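Local coordinates for scaffolding protein (Clostridium cellulolyticum, PDB 1G43) that probably binds crystalline cellulose as the family IIIa carbohydrate-binding module of a cellulosomal scaffoldin, holding the enzyme complex on its substrate, at residues A[2-14]-A[24-36]. Residues are numbered along the deposited sequence; the frame is centred on the assembly and turned at random.
Sequences GTGVVSVQFNNGS and ARFKVTNTSGSPI
Ser-7, Gln-9 and Asn-11 pair with Thr-29, Lys-27 and Arg-25 through two backbone hydrogen bonds each, joining the antiparallel strands 6-11 and 24-30. The straightest of the six, almost linear, runs from Thr-29 N to Ser-7 O at 2.8 Å, and the bonds are longer at the Asn-11 end, where Asn-11 N lies 3.3 Å from Arg-25 O. A water adds a bond to Lys-27 O and a weak one to Ser-7 O, and also meets Thr-29 OG1, which is hydrogen-bonded to Ser-111 as well.

Apolar packing occupies the inward face. Val-8 and Val-28 stand side by side, CG2 to CG2 at 3.9 Å, and Val-8 CG1 approaches the edge of the Phe-26 ring. With its CG anti to the backbone N (chi1 170°), Phe-10 brings its ring edge toward the face of Phe-26 in an offset edge-to-face pair, planes at 63°. The two strands form a beta hairpin at the margin of one sheet of the beta-sandwich, and this row packs against strand 41-47 of the other sheet: Phe-26 and Val-28 rest on Leu-43 and Phe-10 on Tyr-45, while the Phe-10 ring also meets Trp-143.

On the outer face, the extended Arg-25 chain crosses the Asn-11 side chain at a slant, its CD 3.5 Å from Asn-11 OD1, with the guanidinium turned 78° from the amide plane. The same OD1 accepts from Gly-13 N at 2.8 Å, an Asx turn that fixes the amide as strand 6-11 ends.

A second Asx turn follows strand 24-30: Asn-30 OD1 takes both N and OG of Ser-32, while its ND2 reaches Ser-34 O and Leu-106 O. Beside it, Thr-31 N bonds to Val-5 O from above the carbonyl plane, and Thr-31 OG1 donates weakly to Gly-4 O.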
# COMPACT_ATOMS: atom_id res chain seq x y z
N GLY A 2 10.04 8.65 10.27
CA GLY A 2 8.61 8.41 10.34
C GLY A 2 8.08 8.84 11.69
O GLY A 2 8.73 8.64 12.73
N THR A 3 6.87 9.42 11.66
CA THR A 3 6.20 9.94 12.85
C THR A 3 5.62 8.90 13.83
O THR A 3 5.35 9.22 15.00
CB THR A 3 5.09 10.93 12.44
OG1 THR A 3 4.23 10.29 11.47
CG2 THR A 3 5.68 12.19 11.83
N GLY A 4 5.40 7.67 13.37
CA GLY A 4 4.89 6.65 14.28
C GLY A 4 3.44 6.84 14.72
O GLY A 4 3.02 6.36 15.77
N VAL A 5 2.70 7.56 13.90
CA VAL A 5 1.29 7.82 14.13
C VAL A 5 0.56 6.53 13.82
O VAL A 5 -0.54 6.28 14.32
CB VAL A 5 0.84 8.96 13.20
CG1 VAL A 5 -0.61 8.77 12.78
CG2 VAL A 5 1.01 10.29 13.94
N VAL A 6 1.19 5.70 13.00
CA VAL A 6 0.64 4.38 12.64
C VAL A 6 1.77 3.37 12.49
O VAL A 6 2.92 3.73 12.27
CB VAL A 6 -0.17 4.43 11.31
CG1 VAL A 6 -1.25 5.46 11.43
CG2 VAL A 6 0.73 4.72 10.12
N SER A 7 1.43 2.11 12.64
CA SER A 7 2.38 1.03 12.48
C SER A 7 1.86 0.28 11.25
O SER A 7 0.65 0.23 11.03
CB SER A 7 2.29 0.12 13.71
OG SER A 7 2.98 -1.12 13.53
N VAL A 8 2.73 -0.30 10.43
CA VAL A 8 2.22 -1.02 9.26
C VAL A 8 2.85 -2.39 8.97
O VAL A 8 4.06 -2.56 9.07
CB VAL A 8 2.38 -0.18 7.98
CG1 VAL A 8 1.85 -0.99 6.77
CG2 VAL A 8 1.65 1.16 8.13
N GLN A 9 2.03 -3.36 8.64
CA GLN A 9 2.53 -4.68 8.29
C GLN A 9 2.21 -4.94 6.83
O GLN A 9 1.25 -4.38 6.28
CB GLN A 9 1.92 -5.76 9.17
CG GLN A 9 2.67 -5.92 10.47
CD GLN A 9 2.14 -7.07 11.27
OE1 GLN A 9 0.95 -7.12 11.63
NE2 GLN A 9 2.99 -8.03 11.55
N PHE A 10 3.00 -5.82 6.21
CA PHE A 10 2.86 -6.08 4.80
C PHE A 10 2.98 -7.57 4.45
O PHE A 10 3.52 -8.34 5.22
CB PHE A 10 3.95 -5.27 4.10
CG PHE A 10 4.14 -5.58 2.65
CD1 PHE A 10 3.47 -4.86 1.68
CD2 PHE A 10 5.01 -6.58 2.25
CE1 PHE A 10 3.67 -5.12 0.31
CE2 PHE A 10 5.21 -6.85 0.91
CZ PHE A 10 4.55 -6.12 -0.06
N ASN A 11 2.45 -7.95 3.29
CA ASN A 11 2.53 -9.33 2.77
C ASN A 11 2.06 -9.29 1.32
O ASN A 11 1.32 -8.38 0.94
CB ASN A 11 1.68 -10.32 3.63
CG ASN A 11 0.32 -10.71 3.00
OD1 ASN A 11 0.24 -11.26 1.90
ND2 ASN A 11 -0.77 -10.46 3.75
N ASN A 12 2.54 -10.21 0.50
CA ASN A 12 2.12 -10.30 -0.89
C ASN A 12 1.85 -11.77 -1.24
O ASN A 12 2.03 -12.20 -2.37
CB ASN A 12 3.18 -9.72 -1.84
CG ASN A 12 4.55 -10.28 -1.59
OD1 ASN A 12 4.70 -11.35 -0.99
ND2 ASN A 12 5.57 -9.57 -2.06
N GLY A 13 1.41 -12.54 -0.25
CA GLY A 13 1.14 -13.95 -0.49
C GLY A 13 2.30 -14.63 -1.18
O GLY A 13 2.11 -15.50 -2.04
N SER A 14 3.50 -14.21 -0.81
CA SER A 14 4.73 -14.74 -1.37
C SER A 14 4.64 -14.96 -2.89
O SER A 14 4.74 -16.08 -3.37
CB SER A 14 5.08 -16.06 -0.66
OG SER A 14 6.43 -16.43 -0.94
N ALA A 24 -0.04 -6.29 -3.04
CA ALA A 24 0.40 -5.38 -1.99
C ALA A 24 -0.71 -5.34 -0.94
O ALA A 24 -1.78 -4.77 -1.18
CB ALA A 24 0.64 -4.01 -2.55
N ARG A 25 -0.47 -5.95 0.22
CA ARG A 25 -1.48 -5.97 1.27
C ARG A 25 -0.94 -5.34 2.52
O ARG A 25 0.16 -5.64 2.95
CB ARG A 25 -1.92 -7.40 1.53
CG ARG A 25 -2.46 -8.04 0.25
CD ARG A 25 -2.41 -9.53 0.34
NE ARG A 25 -3.01 -10.17 -0.82
CZ ARG A 25 -3.01 -11.48 -1.01
NH1 ARG A 25 -2.45 -12.28 -0.11
NH2 ARG A 25 -3.57 -11.99 -2.09
N PHE A 26 -1.72 -4.46 3.12
CA PHE A 26 -1.28 -3.76 4.31
C PHE A 26 -2.23 -3.89 5.49
O PHE A 26 -3.44 -3.89 5.32
CB PHE A 26 -1.13 -2.26 4.05
CG PHE A 26 -0.45 -1.92 2.77
CD1 PHE A 26 -1.16 -1.91 1.57
CD2 PHE A 26 0.90 -1.60 2.76
CE1 PHE A 26 -0.52 -1.56 0.37
CE2 PHE A 26 1.54 -1.26 1.56
CZ PHE A 26 0.84 -1.24 0.37
N LYS A 27 -1.66 -3.99 6.68
CA LYS A 27 -2.47 -4.00 7.89
C LYS A 27 -1.93 -2.76 8.61
O LYS A 27 -0.81 -2.75 9.09
CB LYS A 27 -2.26 -5.26 8.72
CG LYS A 27 -3.50 -5.59 9.56
CD LYS A 27 -3.26 -6.68 10.61
CE LYS A 27 -3.51 -8.07 10.01
NZ LYS A 27 -4.91 -8.20 9.42
N VAL A 28 -2.72 -1.69 8.59
CA VAL A 28 -2.33 -0.42 9.18
C VAL A 28 -2.96 -0.24 10.56
O VAL A 28 -4.18 -0.39 10.73
CB VAL A 28 -2.76 0.76 8.26
CG1 VAL A 28 -2.47 2.09 8.94
CG2 VAL A 28 -2.00 0.70 6.92
N THR A 29 -2.11 0.04 11.55
CA THR A 29 -2.58 0.23 12.92
C THR A 29 -2.39 1.65 13.42
O THR A 29 -1.29 2.22 13.34
CB THR A 29 -1.87 -0.70 13.88
OG1 THR A 29 -2.19 -2.05 13.54
CG2 THR A 29 -2.31 -0.41 15.31
N ASN A 30 -3.48 2.21 13.92
CA ASN A 30 -3.49 3.57 14.46
C ASN A 30 -2.83 3.51 15.82
O ASN A 30 -3.41 3.01 16.78
CB ASN A 30 -4.95 4.06 14.58
CG ASN A 30 -5.06 5.53 15.01
OD1 ASN A 30 -4.10 6.15 15.50
ND2 ASN A 30 -6.25 6.08 14.85
N THR A 31 -1.60 3.99 15.91
CA THR A 31 -0.89 3.98 17.17
C THR A 31 -0.70 5.39 17.68
O THR A 31 0.10 5.64 18.60
CB THR A 31 0.47 3.33 17.04
OG1 THR A 31 1.26 4.09 16.12
CG2 THR A 31 0.32 1.90 16.56
N SER A 32 -1.38 6.34 17.06
CA SER A 32 -1.29 7.72 17.53
C SER A 32 -2.34 7.63 18.62
O SER A 32 -3.02 6.60 18.75
CB SER A 32 -1.74 8.73 16.45
OG SER A 32 -3.15 8.78 16.38
N GLY A 33 -2.51 8.66 19.42
CA GLY A 33 -3.51 8.51 20.45
C GLY A 33 -4.81 9.23 20.11
O GLY A 33 -5.30 10.03 20.91
N SER A 34 -5.36 8.98 18.91
CA SER A 34 -6.63 9.61 18.51
C SER A 34 -7.02 9.18 17.09
O SER A 34 -6.16 8.88 16.27
CB SER A 34 -6.55 11.14 18.58
OG SER A 34 -5.63 11.65 17.64
N PRO A 35 -8.35 9.15 16.81
CA PRO A 35 -8.86 8.74 15.50
C PRO A 35 -8.09 9.37 14.40
O PRO A 35 -7.46 10.43 14.57
CB PRO A 35 -10.33 9.21 15.52
CG PRO A 35 -10.70 9.13 17.00
CD PRO A 35 -9.42 9.76 17.62
N ILE A 36 -8.12 8.68 13.26
CA ILE A 36 -7.45 9.17 12.09
C ILE A 36 -8.40 9.03 10.93
O ILE A 36 -9.07 8.01 10.75
CB ILE A 36 -6.16 8.42 11.83
CG1 ILE A 36 -5.05 9.05 12.67
CG2 ILE A 36 -5.82 8.47 10.37
CD1 ILE A 36 -3.74 8.37 12.49
O HOH W 1 -0.15 -2.74 11.80